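Local coordinates for protein afamin (Homo sapiens, PDB 6FAK) that carries hydrophobic molecules in body fluids, binds vitamin E, and keeps lipidated Wnt proteins soluble and active, at residues 13-18 / 256-261; 23-28 / 252-257; 235-240 / 264-269; 47-52 / 71-76. All coordinates share one frame; numbering follows the deposited sequence. Where two conformers were deposited one is given.

Contact 1. Residues 13-18 / 256-261; sequences STQKFI and CIRDTS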
loop_
_atom_site.group_PDB
_atom_site.type_symbol
_atom_site.label_atom_id
_atom_site.label_comp_id
_atom_site.label_asym_id
_atom_site.label_seq_id
_atom_site.Cartn_x
_atom_site.Cartn_y
_atom_site.Cartn_z
ATOM N N SER A 13 -14.538 -18.762 -18.518
ATOM C CA SER A 13 -13.233 -18.170 -18.834
ATOM C C SER A 13 -12.325 -18.020 -17.602
ATOM O O SER A 13 -11.116 -18.270 -17.672
ATOM C CB SER A 13 -13.421 -16.775 -19.470
ATOM O OG SER A 13 -14.531 -16.745 -20.350
ATOM N N THR A 14 -12.915 -17.587 -16.493
ATOM C CA THR A 14 -12.196 -17.465 -15.216
ATOM C C THR A 14 -11.659 -18.816 -14.732
ATOM O O THR A 14 -10.498 -18.900 -14.362
ATOM C CB THR A 14 -13.088 -16.826 -14.118
ATOM O OG1 THR A 14 -13.563 -15.550 -14.570
ATOM C CG2 THR A 14 -12.297 -16.628 -12.782
ATOM N N GLN A 15 -12.507 -19.850 -14.729
ATOM C CA GLN A 15 -12.099 -21.217 -14.362
ATOM C C GLN A 15 -11.020 -21.745 -15.300
ATOM O O GLN A 15 -10.105 -22.461 -14.874
ATOM C CB GLN A 15 -13.305 -22.173 -14.374
ATOM C CG GLN A 15 -13.055 -23.586 -13.840
ATOM C CD GLN A 15 -12.535 -23.622 -12.406
ATOM O OE1 GLN A 15 -12.822 -22.719 -11.622
ATOM N NE2 GLN A 15 -11.743 -24.660 -12.064
ATOM N N LYS A 16 -11.106 -21.363 -16.569
ATOM C CA LYS A 16 -10.079 -21.740 -17.520
ATOM C C LYS A 16 -8.798 -21.024 -17.213
ATOM O O LYS A 16 -7.764 -21.649 -17.199
ATOM C CB LYS A 16 -10.493 -21.488 -18.982
ATOM C CG LYS A 16 -10.906 -22.753 -19.720
ATOM C CD LYS A 16 -12.215 -23.362 -19.203
ATOM C CE LYS A 16 -12.019 -24.540 -18.255
ATOM N NZ LYS A 16 -11.280 -25.681 -18.875
ATOM N N PHE A 17 -8.856 -19.709 -17.015
ATOM C CA PHE A 17 -7.662 -18.953 -16.625
ATOM C C PHE A 17 -6.960 -19.587 -15.393
ATOM O O PHE A 17 -5.736 -19.740 -15.386
ATOM C CB PHE A 17 -8.000 -17.490 -16.358
ATOM C CG PHE A 17 -6.813 -16.661 -15.936
ATOM C CD1 PHE A 17 -6.022 -16.030 -16.887
ATOM C CD2 PHE A 17 -6.474 -16.525 -14.591
ATOM C CE1 PHE A 17 -4.921 -15.274 -16.506
ATOM C CE2 PHE A 17 -5.369 -15.770 -14.210
ATOM C CZ PHE A 17 -4.590 -15.147 -15.169
ATOM N N ILE A 18 -7.733 -19.946 -14.373
ATOM C CA ILE A 18 -7.182 -20.527 -13.127
ATOM C C ILE A 18 -6.550 -21.895 -13.348
ATOM O O ILE A 18 -5.424 -22.146 -12.869
ATOM C CB ILE A 18 -8.245 -20.623 -12.018
ATOM C CG1 ILE A 18 -8.581 -19.217 -11.515
ATOM C CG2 ILE A 18 -7.750 -21.460 -10.836
ATOM C CD1 ILE A 18 -9.895 -19.153 -10.772
ATOM N N CYS A 256 -9.677 -14.730 -4.729
ATOM C CA CYS A 256 -9.335 -13.381 -5.138
ATOM C C CYS A 256 -9.509 -13.195 -6.643
ATOM O O CYS A 256 -10.154 -12.226 -7.081
ATOM C CB CYS A 256 -7.906 -13.033 -4.682
ATOM S SG CYS A 256 -7.319 -11.349 -4.975
ATOM N N ILE A 257 -8.914 -14.107 -7.417
ATOM C CA ILE A 257 -9.016 -14.073 -8.886
ATOM C C ILE A 257 -10.481 -14.158 -9.324
ATOM O O ILE A 257 -10.917 -13.316 -10.097
ATOM C CB ILE A 257 -8.106 -15.149 -9.585
ATOM C CG1 ILE A 257 -6.641 -14.771 -9.455
ATOM C CG2 ILE A 257 -8.429 -15.276 -11.064
ATOM C CD1 ILE A 257 -5.667 -15.924 -9.587
ATOM N N ARG A 258 -11.214 -15.129 -8.782
ATOM C CA ARG A 258 -12.660 -15.295 -9.046
ATOM C C ARG A 258 -13.482 -14.073 -8.708
ATOM O O ARG A 258 -14.320 -13.675 -9.491
ATOM C CB ARG A 258 -13.263 -16.468 -8.244
ATOM C CG ARG A 258 -12.860 -17.837 -8.781
ATOM C CD ARG A 258 -13.546 -18.991 -8.051
ATOM N NE ARG A 258 -13.043 -20.284 -8.533
ATOM C CZ ARG A 258 -13.017 -21.442 -7.859
ATOM N NH1 ARG A 258 -13.464 -21.522 -6.607
ATOM N NH2 ARG A 258 -12.526 -22.519 -8.435
ATOM N N ASP A 259 -13.299 -13.517 -7.520
ATOM C CA ASP A 259 -14.051 -12.316 -7.125
ATOM C C ASP A 259 -13.644 -11.086 -7.920
ATOM O O ASP A 259 -14.498 -10.248 -8.182
ATOM C CB ASP A 259 -13.969 -12.016 -5.612
ATOM C CG ASP A 259 -14.608 -13.088 -4.763
ATOM O OD1 ASP A 259 -15.338 -13.897 -5.332
ATOM O OD2 ASP A 259 -14.384 -13.132 -3.526
ATOM N N THR A 260 -12.359 -10.935 -8.266
ATOM C CA THR A 260 -11.930 -9.831 -9.111
ATOM C C THR A 260 -12.623 -9.938 -10.501
ATOM O O THR A 260 -13.194 -8.973 -10.983
ATOM C CB THR A 260 -10.397 -9.820 -9.264
ATOM O OG1 THR A 260 -9.784 -9.607 -7.980
ATOM C CG2 THR A 260 -9.918 -8.713 -10.235
ATOM N N SER A 261 -12.624 -11.132 -11.080
ATOM C CA SER A 261 -13.297 -11.356 -12.350
ATOM C C SER A 261 -14.813 -11.043 -12.266
ATOM O O SER A 261 -15.382 -10.397 -13.150
ATOM C CB SER A 261 -13.046 -12.780 -12.842
ATOM O OG SER A 261 -13.892 -13.062 -13.922
HETATM O O HOH W 1 -13.201 -20.115 -11.257
#
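Ile257 turns its CG2 branch toward helix 13-20. There CG2 of Ile257 lies 4.0 Å from CG1 of Ile18, and the two isoleucines lie alongside, running opposite ways. The same methyl also meets the Phe17 ring obliquely, 4.2 Å from its CD2. Ile25 of the following helix packs on both isoleucines.

Arg258 comes next and reaches along the outside of the contact. Its chain is extended from CG to NE and runs across Ile18, with CG of Arg258 3.8 Å from CD1 of Ile18. Its NH2 donates to OE1 of Gln15 at 3.2 Å, with a bent N-H angle of 142°. The donor sits on a lone pair in the carbonyl plane. A water accepts a hydrogen bond from NE of Arg258 and donates one to OE1 of Gln15, 2.7 Å each, so that oxygen is gripped twice.

Ser261 closes the segment. Its OG stands anti to the backbone N (chi1 169°) and meets OG1 of Thr14 at 2.6 Å. Either hydroxyl may be the donor.

The contact thus joins the first and second albumin domains by an apolar patch of Ile257, Ile18 and Phe17 flanked by two polar links. Beside the buried isoleucine pair, polar groups are matched with each other or with water.

Contact 2. Residues 23-28 / 252-257; sequences EYITII and DVVQCI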
loop_
_atom_site.group_PDB
_atom_site.type_symbol
_atom_site.label_atom_id
_atom_site.label_comp_id
_atom_site.label_asym_id
_atom_site.label_seq_id
_atom_site.Cartn_x
_atom_site.Cartn_y
_atom_site.Cartn_z
ATOM N N GLU A 23 -0.024 -23.446 -11.763
ATOM C CA GLU A 23 1.350 -23.491 -11.310
ATOM C C GLU A 23 1.737 -22.128 -10.707
ATOM O O GLU A 23 2.183 -22.055 -9.562
ATOM C CB GLU A 23 2.297 -23.920 -12.457
ATOM C CG GLU A 23 3.788 -23.797 -12.140
ATOM C CD GLU A 23 4.700 -24.461 -13.187
ATOM O OE1 GLU A 23 4.933 -23.865 -14.267
ATOM O OE2 GLU A 23 5.216 -25.567 -12.911
ATOM N N TYR A 24 1.496 -21.065 -11.460
ATOM C CA TYR A 24 1.798 -19.707 -11.028
ATOM C C TYR A 24 1.025 -19.273 -9.758
ATOM O O TYR A 24 1.572 -18.654 -8.850
ATOM C CB TYR A 24 1.538 -18.717 -12.174
ATOM C CG TYR A 24 2.272 -19.067 -13.457
ATOM C CD1 TYR A 24 3.670 -19.063 -13.512
ATOM C CD2 TYR A 24 1.568 -19.438 -14.617
ATOM C CE1 TYR A 24 4.343 -19.411 -14.687
ATOM C CE2 TYR A 24 2.233 -19.765 -15.794
ATOM C CZ TYR A 24 3.619 -19.743 -15.827
ATOM O OH TYR A 24 4.281 -20.076 -16.992
ATOM N N ILE A 25 -0.256 -19.576 -9.761
ATOM C CA ILE A 25 -1.178 -19.341 -8.653
ATOM C C ILE A 25 -0.714 -20.029 -7.371
ATOM O O ILE A 25 -0.753 -19.426 -6.274
ATOM C CB ILE A 25 -2.592 -19.814 -9.064
ATOM C CG1 ILE A 25 -3.172 -18.853 -10.117
ATOM C CG2 ILE A 25 -3.528 -19.956 -7.892
ATOM C CD1 ILE A 25 -4.445 -19.401 -10.737
ATOM N N THR A 26 -0.310 -21.282 -7.491
ATOM C CA THR A 26 0.112 -22.048 -6.338
ATOM C C THR A 26 1.403 -21.478 -5.680
ATOM O O THR A 26 1.527 -21.429 -4.447
ATOM C CB THR A 26 0.329 -23.534 -6.733
ATOM O OG1 THR A 26 -0.917 -24.081 -7.189
ATOM C CG2 THR A 26 0.766 -24.337 -5.543
ATOM N N ILE A 27 2.355 -21.115 -6.530
ATOM C CA ILE A 27 3.619 -20.486 -6.115
ATOM C C ILE A 27 3.332 -19.199 -5.361
ATOM O O ILE A 27 3.880 -18.977 -4.263
ATOM C CB ILE A 27 4.534 -20.239 -7.336
ATOM C CG1 ILE A 27 5.105 -21.568 -7.790
ATOM C CG2 ILE A 27 5.679 -19.281 -7.000
ATOM C CD1 ILE A 27 5.870 -21.491 -9.115
ATOM N N ILE A 28 2.449 -18.361 -5.932
ATOM C CA ILE A 28 2.124 -17.086 -5.290
ATOM C C ILE A 28 1.550 -17.372 -3.876
ATOM O O ILE A 28 2.046 -16.833 -2.898
ATOM C CB ILE A 28 1.089 -16.267 -6.058
ATOM C CG1 ILE A 28 1.683 -15.743 -7.385
ATOM C CG2 ILE A 28 0.614 -15.078 -5.228
ATOM C CD1 ILE A 28 0.722 -14.992 -8.274
ATOM N N ASP A 252 -6.410 -15.634 -0.074
ATOM C CA ASP A 252 -6.960 -16.743 -0.799
ATOM C C ASP A 252 -6.844 -16.401 -2.313
ATOM O O ASP A 252 -7.721 -15.734 -2.885
ATOM C CB ASP A 252 -8.402 -16.974 -0.345
ATOM C CG ASP A 252 -9.039 -18.194 -1.017
ATOM O OD1 ASP A 252 -8.600 -18.645 -2.109
ATOM O OD2 ASP A 252 -9.997 -18.673 -0.417
ATOM N N VAL A 253 -5.778 -16.869 -2.939
ATOM C CA VAL A 253 -5.436 -16.441 -4.321
ATOM C C VAL A 253 -6.499 -16.811 -5.362
ATOM O O VAL A 253 -6.868 -15.981 -6.189
ATOM C CB VAL A 253 -4.037 -16.909 -4.759
ATOM C CG1 VAL A 253 -2.971 -16.317 -3.853
ATOM C CG2 VAL A 253 -3.933 -18.437 -4.779
ATOM N N VAL A 254 -7.017 -18.038 -5.280
ATOM C CA VAL A 254 -8.108 -18.495 -6.163
ATOM C C VAL A 254 -9.400 -17.672 -6.012
ATOM O O VAL A 254 -9.950 -17.180 -6.996
ATOM C CB VAL A 254 -8.394 -20.017 -5.970
ATOM C CG1 VAL A 254 -9.580 -20.460 -6.805
ATOM C CG2 VAL A 254 -7.160 -20.820 -6.344
ATOM N N GLN A 255 -9.865 -17.510 -4.781
ATOM C CA GLN A 255 -11.056 -16.712 -4.530
ATOM C C GLN A 255 -10.871 -15.249 -4.956
ATOM O O GLN A 255 -11.809 -14.593 -5.432
ATOM C CB GLN A 255 -11.436 -16.758 -3.046
ATOM C CG GLN A 255 -12.860 -16.301 -2.765
ATOM C CD GLN A 255 -13.893 -17.191 -3.482
ATOM O OE1 GLN A 255 -13.676 -18.388 -3.685
ATOM N NE2 GLN A 255 -14.955 -16.586 -3.934
ATOM N N CYS A 256 -9.677 -14.730 -4.729
ATOM C CA CYS A 256 -9.335 -13.381 -5.138
ATOM C C CYS A 256 -9.509 -13.195 -6.643
ATOM O O CYS A 256 -10.154 -12.226 -7.081
ATOM C CB CYS A 256 -7.906 -13.033 -4.682
ATOM S SG CYS A 256 -7.319 -11.349 -4.975
ATOM N N ILE A 257 -8.914 -14.107 -7.417
ATOM C CA ILE A 257 -9.016 -14.073 -8.886
ATOM C C ILE A 257 -10.481 -14.158 -9.324
ATOM O O ILE A 257 -10.917 -13.316 -10.097
ATOM C CB ILE A 257 -8.106 -15.149 -9.585
ATOM C CG1 ILE A 257 -6.641 -14.771 -9.455
ATOM C CG2 ILE A 257 -8.429 -15.276 -11.064
ATOM C CD1 ILE A 257 -5.667 -15.924 -9.587
#
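Ile25 and Val253 carry most of this contact. In the conformer described, CG2 of Val253 lies 3.5 Å from CG2 of Ile25; as Val253 has two conformers, the tightness is doubtful. The two side chains overlap in antiparallel fashion. In this conformer Val253 CG2 sits between its own backbone N and carbonyl carbon (chi1 -61° for CG1). This leaves Val253 CG1 for Ile28, whose CG2 lies 4.0 Å from it.

Ile25 divides its branches between two more partners. Its CG2 also touches CG2 of Val254 at 4.0 Å, the valine lying crosswise. Its CD1 meets CD1 of Ile257 tip to tip at 3.9 Å.

Helix 253-268 starts here. Asp252 is its N-cap: OD1 of Asp252 accepts from N of Gln255 at 3.2 Å, from above the carboxylate plane. Helix 154-171 adds Leu157 and Leu158 against Ile28.

No hydrogen bond crosses between the segments. Apolar packing, largely of methyl groups, joins them, so the join here probably depends on shape fit and burial of apolar surface.

Contact 3. Residues 235-240 / 264-269; sequences ISLVED and MNHICS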
loop_
_atom_site.group_PDB
_atom_site.type_symbol
_atom_site.label_atom_id
_atom_site.label_comp_id
_atom_site.label_asym_id
_atom_site.label_seq_id
_atom_site.Cartn_x
_atom_site.Cartn_y
_atom_site.Cartn_z
ATOM N N ILE A 235 -24.573 0.242 -5.040
ATOM C CA ILE A 235 -24.612 -0.599 -3.838
ATOM C C ILE A 235 -24.370 -2.051 -4.197
ATOM O O ILE A 235 -23.584 -2.716 -3.549
ATOM C CB ILE A 235 -25.893 -0.424 -2.986
ATOM C CG1 ILE A 235 -25.924 0.976 -2.391
ATOM C CG2 ILE A 235 -26.015 -1.492 -1.907
ATOM C CD1 ILE A 235 -24.743 1.390 -1.559
ATOM N N SER A 236 -24.946 -2.507 -5.285
ATOM C CA SER A 236 -24.718 -3.856 -5.750
ATOM C C SER A 236 -23.232 -4.137 -6.086
ATOM O O SER A 236 -22.676 -5.192 -5.705
ATOM C CB SER A 236 -25.626 -4.139 -6.959
ATOM O OG SER A 236 -25.499 -5.487 -7.315
ATOM N N LEU A 237 -22.595 -3.164 -6.729
ATOM C CA LEU A 237 -21.188 -3.255 -7.099
ATOM C C LEU A 237 -20.301 -3.234 -5.848
ATOM O O LEU A 237 -19.338 -3.989 -5.759
ATOM C CB LEU A 237 -20.817 -2.128 -8.052
ATOM C CG LEU A 237 -19.426 -2.046 -8.642
ATOM C CD1 LEU A 237 -19.076 -3.344 -9.376
ATOM C CD2 LEU A 237 -19.302 -0.837 -9.548
ATOM N N VAL A 238 -20.640 -2.366 -4.904
ATOM C CA VAL A 238 -19.944 -2.270 -3.643
ATOM C C VAL A 238 -19.955 -3.602 -2.892
ATOM O O VAL A 238 -18.923 -3.960 -2.298
ATOM C CB VAL A 238 -20.477 -1.148 -2.759
ATOM C CG1 VAL A 238 -20.018 -1.287 -1.294
ATOM C CG2 VAL A 238 -20.066 0.191 -3.335
ATOM N N GLU A 239 -21.079 -4.323 -2.914
ATOM C CA GLU A 239 -21.143 -5.679 -2.341
ATOM C C GLU A 239 -20.146 -6.657 -2.967
ATOM O O GLU A 239 -19.458 -7.385 -2.226
ATOM C CB GLU A 239 -22.570 -6.268 -2.417
ATOM C CG GLU A 239 -23.539 -5.575 -1.488
ATOM C CD GLU A 239 -23.666 -6.283 -0.156
ATOM O OE1 GLU A 239 -22.667 -6.860 0.345
ATOM O OE2 GLU A 239 -24.786 -6.292 0.393
ATOM N N ASP A 240 -20.033 -6.631 -4.295
ATOM C CA ASP A 240 -19.052 -7.433 -5.003
ATOM C C ASP A 240 -17.605 -7.027 -4.660
ATOM O O ASP A 240 -16.748 -7.910 -4.411
ATOM C CB ASP A 240 -19.262 -7.388 -6.518
ATOM C CG ASP A 240 -20.523 -8.145 -7.001
ATOM O OD1 ASP A 240 -21.173 -8.898 -6.246
ATOM O OD2 ASP A 240 -20.880 -7.965 -8.190
ATOM N N MET A 264 -15.244 -7.191 -12.402
ATOM C CA MET A 264 -14.990 -6.646 -13.741
ATOM C C MET A 264 -16.128 -6.983 -14.698
ATOM O O MET A 264 -16.604 -6.106 -15.451
ATOM C CB MET A 264 -13.632 -7.136 -14.266
ATOM C CG MET A 264 -12.472 -6.737 -13.376
ATOM S SD MET A 264 -12.540 -4.997 -12.916
ATOM C CE MET A 264 -11.197 -4.882 -11.743
ATOM N N ASN A 265 -16.610 -8.213 -14.603
ATOM C CA ASN A 265 -17.804 -8.633 -15.322
ATOM C C ASN A 265 -19.051 -7.838 -14.932
ATOM O O ASN A 265 -19.807 -7.440 -15.822
ATOM C CB ASN A 265 -18.033 -10.146 -15.190
ATOM C CG ASN A 265 -16.916 -10.973 -15.887
ATOM O OD1 ASN A 265 -16.043 -10.425 -16.603
ATOM N ND2 ASN A 265 -16.928 -12.290 -15.661
ATOM N N HIS A 266 -19.281 -7.620 -13.638
ATOM C CA HIS A 266 -20.367 -6.713 -13.166
ATOM C C HIS A 266 -20.254 -5.297 -13.801
ATOM O O HIS A 266 -21.202 -4.790 -14.389
ATOM C CB HIS A 266 -20.349 -6.617 -11.643
ATOM C CG HIS A 266 -21.546 -5.968 -11.036
ATOM N ND1 HIS A 266 -21.995 -6.309 -9.784
ATOM C CD2 HIS A 266 -22.396 -5.014 -11.489
ATOM C CE1 HIS A 266 -23.069 -5.604 -9.490
ATOM N NE2 HIS A 266 -23.330 -4.808 -10.508
ATOM N N ILE A 267 -19.093 -4.692 -13.709
ATOM C CA ILE A 267 -18.823 -3.402 -14.324
ATOM C C ILE A 267 -19.096 -3.461 -15.849
ATOM O O ILE A 267 -19.969 -2.749 -16.348
ATOM C CB ILE A 267 -17.386 -2.959 -14.030
ATOM C CG1 ILE A 267 -17.262 -2.597 -12.528
ATOM C CG2 ILE A 267 -16.931 -1.758 -14.875
ATOM C CD1 ILE A 267 -15.857 -2.325 -12.056
ATOM N N CYS A 268 -18.384 -4.337 -16.552
ATOM C CA CYS A 268 -18.522 -4.494 -18.018
ATOM C C CYS A 268 -19.903 -4.863 -18.524
ATOM O O CYS A 268 -20.359 -4.274 -19.499
ATOM C CB CYS A 268 -17.515 -5.510 -18.549
ATOM S SG CYS A 268 -15.886 -4.807 -18.576
ATOM N N SER A 269 -20.590 -5.785 -17.856
ATOM C CA SER A 269 -21.924 -6.189 -18.296
ATOM C C SER A 269 -23.007 -5.117 -18.086
ATOM O O SER A 269 -24.186 -5.361 -18.399
ATOM C CB SER A 269 -22.348 -7.544 -17.701
ATOM O OG SER A 269 -23.170 -7.398 -16.563
#
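The imidazole of His266 is the flat group at the centre of this contact. CD1 of Leu237 lies over one face, 4.2 Å from the ring centroid, a CH-pi contact displaced toward the rim. Asp240 and Ser236 stand at the ring edge. OD2 of Asp240 accepts from ND1 of His266 at 2.6 Å, and the N-H points almost straight at it (176°). The oxygen lies in the ring plane. From the carboxylate's side, the ring comes to the anti side of OD2 and out of the carboxylate plane, the two planes being 71° apart. OG of Ser236 lies 3.3 Å from CE1 of His266, a close approach near the ring plane that is not counted as a hydrogen bond.

His266 CG is anti to the backbone N (chi1 -168°), which carries the ring across to helix 231-250. There NE2 bonds to Glu233 of the same helix. Beside the ring, CD1 of Leu237 packs on CG1 of Ile267 at 3.7 Å. Leu222 backs Leu237 from helix 216-225.

The two antiparallel helices belong to the region that forms the hydrophobic-ligand pocket. Both ring nitrogens are held by acidic side chains, which fixes the rotation of the imidazole and would be expected to stabilise its protonated form.

Contact 4. Residues 47-52 / 71-76; sequences KDMVEY and NVLQEK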
loop_
_atom_site.group_PDB
_atom_site.type_symbol
_atom_site.label_atom_id
_atom_site.label_comp_id
_atom_site.label_asym_id
_atom_site.label_seq_id
_atom_site.Cartn_x
_atom_site.Cartn_y
_atom_site.Cartn_z
ATOM N N LYS A 47 2.820 -29.876 -7.824
ATOM C CA LYS A 47 2.398 -31.233 -8.249
ATOM C C LYS A 47 1.096 -31.638 -7.545
ATOM O O LYS A 47 0.167 -32.107 -8.199
ATOM C CB LYS A 47 3.480 -32.290 -7.995
ATOM C CG LYS A 47 4.848 -32.064 -8.635
ATOM C CD LYS A 47 4.826 -32.001 -10.160
ATOM C CE LYS A 47 4.748 -30.576 -10.720
ATOM N NZ LYS A 47 5.837 -29.668 -10.244
ATOM N N ASP A 48 1.006 -31.389 -6.235
ATOM C CA ASP A 48 -0.237 -31.651 -5.482
ATOM C C ASP A 48 -1.476 -30.918 -5.981
ATOM O O ASP A 48 -2.558 -31.504 -6.014
ATOM C CB ASP A 48 -0.071 -31.333 -3.997
ATOM C CG ASP A 48 0.887 -32.270 -3.295
ATOM O OD1 ASP A 48 1.324 -33.262 -3.914
ATOM O OD2 ASP A 48 1.176 -32.021 -2.100
ATOM N N MET A 49 -1.342 -29.645 -6.337
ATOM C CA MET A 49 -2.495 -28.870 -6.824
ATOM C C MET A 49 -2.887 -29.189 -8.288
ATOM O O MET A 49 -4.081 -29.191 -8.621
ATOM C CB MET A 49 -2.238 -27.366 -6.653
ATOM C CG MET A 49 -2.059 -26.945 -5.212
ATOM S SD MET A 49 -3.528 -27.180 -4.182
ATOM C CE MET A 49 -4.711 -26.170 -5.060
ATOM N N VAL A 50 -1.907 -29.442 -9.157
ATOM C CA VAL A 50 -2.182 -29.962 -10.482
ATOM C C VAL A 50 -3.012 -31.253 -10.338
ATOM O O VAL A 50 -4.091 -31.369 -10.927
ATOM C CB VAL A 50 -0.877 -30.213 -11.290
ATOM C CG1 VAL A 50 -1.143 -31.085 -12.523
ATOM C CG2 VAL A 50 -0.236 -28.897 -11.702
ATOM N N GLU A 51 -2.541 -32.186 -9.513
ATOM C CA GLU A 51 -3.270 -33.445 -9.304
ATOM C C GLU A 51 -4.707 -33.203 -8.806
ATOM O O GLU A 51 -5.641 -33.782 -9.353
ATOM C CB GLU A 51 -2.492 -34.405 -8.387
ATOM C CG GLU A 51 -1.230 -34.945 -9.063
ATOM C CD GLU A 51 -0.354 -35.775 -8.144
ATOM O OE1 GLU A 51 -0.852 -36.784 -7.605
ATOM O OE2 GLU A 51 0.837 -35.433 -7.978
ATOM N N TYR A 52 -4.888 -32.300 -7.838
ATOM C CA TYR A 52 -6.238 -31.980 -7.306
ATOM C C TYR A 52 -7.154 -31.418 -8.396
ATOM O O TYR A 52 -8.340 -31.791 -8.475
ATOM C CB TYR A 52 -6.172 -31.009 -6.108
ATOM C CG TYR A 52 -7.455 -30.233 -5.821
ATOM C CD1 TYR A 52 -8.417 -30.717 -4.944
ATOM C CD2 TYR A 52 -7.676 -28.998 -6.409
ATOM C CE1 TYR A 52 -9.575 -30.000 -4.678
ATOM C CE2 TYR A 52 -8.820 -28.273 -6.155
ATOM C CZ TYR A 52 -9.762 -28.772 -5.291
ATOM O OH TYR A 52 -10.883 -28.015 -5.062
ATOM N N ASN A 71 -8.797 -23.641 1.903
ATOM C CA ASN A 71 -8.840 -24.849 2.731
ATOM C C ASN A 71 -8.149 -26.020 2.040
ATOM O O ASN A 71 -7.435 -26.781 2.708
ATOM C CB ASN A 71 -10.272 -25.196 3.215
ATOM C CG ASN A 71 -10.747 -24.284 4.362
ATOM O OD1 ASN A 71 -9.925 -23.700 5.095
ATOM N ND2 ASN A 71 -12.085 -24.168 4.533
ATOM N N VAL A 72 -8.258 -26.102 0.719
ATOM C CA VAL A 72 -7.546 -27.141 -0.049
ATOM C C VAL A 72 -6.038 -26.922 -0.043
ATOM O O VAL A 72 -5.291 -27.818 0.302
ATOM C CB VAL A 72 -8.051 -27.252 -1.521
ATOM C CG1 VAL A 72 -7.245 -28.298 -2.289
ATOM C CG2 VAL A 72 -9.550 -27.638 -1.544
ATOM N N LEU A 73 -5.607 -25.714 -0.412
ATOM C CA LEU A 73 -4.178 -25.341 -0.450
ATOM C C LEU A 73 -3.502 -25.522 0.883
ATOM O O LEU A 73 -2.402 -26.079 0.961
ATOM C CB LEU A 73 -4.053 -23.882 -0.846
ATOM C CG LEU A 73 -2.607 -23.348 -0.951
ATOM C CD1 LEU A 73 -2.172 -23.457 -2.415
ATOM C CD2 LEU A 73 -2.563 -21.925 -0.407
ATOM N N GLN A 74 -4.154 -25.054 1.946
ATOM C CA GLN A 74 -3.582 -25.107 3.291
ATOM C C GLN A 74 -3.518 -26.548 3.804
ATOM O O GLN A 74 -2.565 -26.926 4.496
ATOM C CB GLN A 74 -4.333 -24.162 4.249
ATOM C CG GLN A 74 -4.028 -22.697 3.891
ATOM C CD GLN A 74 -4.842 -21.645 4.622
ATOM O OE1 GLN A 74 -5.622 -21.959 5.548
ATOM N NE2 GLN A 74 -4.569 -20.352 4.284
ATOM N N GLU A 75 -4.511 -27.370 3.437
ATOM C CA GLU A 75 -4.429 -28.800 3.734
ATOM C C GLU A 75 -3.193 -29.428 3.099
ATOM O O GLU A 75 -2.444 -30.153 3.771
ATOM C CB GLU A 75 -5.700 -29.513 3.255
ATOM C CG GLU A 75 -5.658 -31.009 3.447
ATOM C CD GLU A 75 -5.831 -31.442 4.903
ATOM O OE1 GLU A 75 -6.172 -30.584 5.780
ATOM O OE2 GLU A 75 -5.659 -32.670 5.155
ATOM N N LYS A 76 -2.949 -29.126 1.811
ATOM C CA LYS A 76 -1.796 -29.700 1.113
ATOM C C LYS A 76 -0.459 -29.220 1.649
ATOM O O LYS A 76 0.505 -29.963 1.666
ATOM C CB LYS A 76 -1.845 -29.391 -0.382
ATOM C CG LYS A 76 -3.046 -29.960 -1.142
ATOM C CD LYS A 76 -3.266 -31.441 -0.865
ATOM C CE LYS A 76 -4.367 -32.063 -1.736
ATOM N NZ LYS A 76 -4.429 -33.537 -1.481
HETATM O O HOH W 2 0.766 -32.222 0.419
#
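Val72 and Tyr52 point at each other from their two helices, and the valine comes down on the ring. CG1 of Val72 sits over the centre of one Tyr52 face, 3.7 Å from the centroid and 11° off the normal, a close CH-pi contact. CG2 of Val72 lies further out, 3.8 Å from OH of Tyr52. With CG anti to the backbone N (chi1 159°), the Tyr52 ring is carried toward helix 69-78. Its hydroxyl is hydrogen-bonded to the backbone carbonyl of Glu64.

Met49 is folded, with bends at chi2 and chi3. Its SD passes obliquely by Lys76, 4.1 Å from CG of Lys76. The same sulfur is 4.3 Å from CD1 of Leu73, and CE of Met49 is 4.3 Å from CG1 of Val72. Thr26 of helix 22-33 touches Met49 from a third helix.

Asp48 meets Lys76 at the border. One water donates both to OD2 of Asp48 and to the backbone O of Lys76, at 2.6 Å each. The charges do not pair directly: OD2 of Asp48 and NZ of Lys76 are 5.8 Å apart. That ammonium is hydrogen-bonded to a hexaethylene glycol, probably from the crystallisation liquor.

The arrangement is helix-to-helix packing within the first domain of the all-helical albumin fold. The segments 47-52 and 71-76, on helices 39-58 and 69-78, run at 136° to each other, with an apolar middle and a water bridge at one border.

How the contacts relate
Contacts 1 and 2 sit side by side, their centres 10 Å apart, and share Cys256 and Ile257, of which Ile257 does the touching. Successive helices of the first albumin domain, 13-20 and 22-33, meet helix 253-268 of the second. The two contacts touch where CD1 of Ile25 lies 3.6 Å from the backbone O of Ile18. Contact 3 uses the later part of helix 253-268, about 15 Å from contact 1 between centres. Both its segments, and the helix 253-268 side of contacts 1 and 2, lie in the hydrophobic-ligand pocket region. Contact 4 lies inside the first domain, about 11 Å from contact 2 between centres. They touch where Thr26 packs on Met49. Contacts 3 and 4 are farthest apart, about 30 Å between centres.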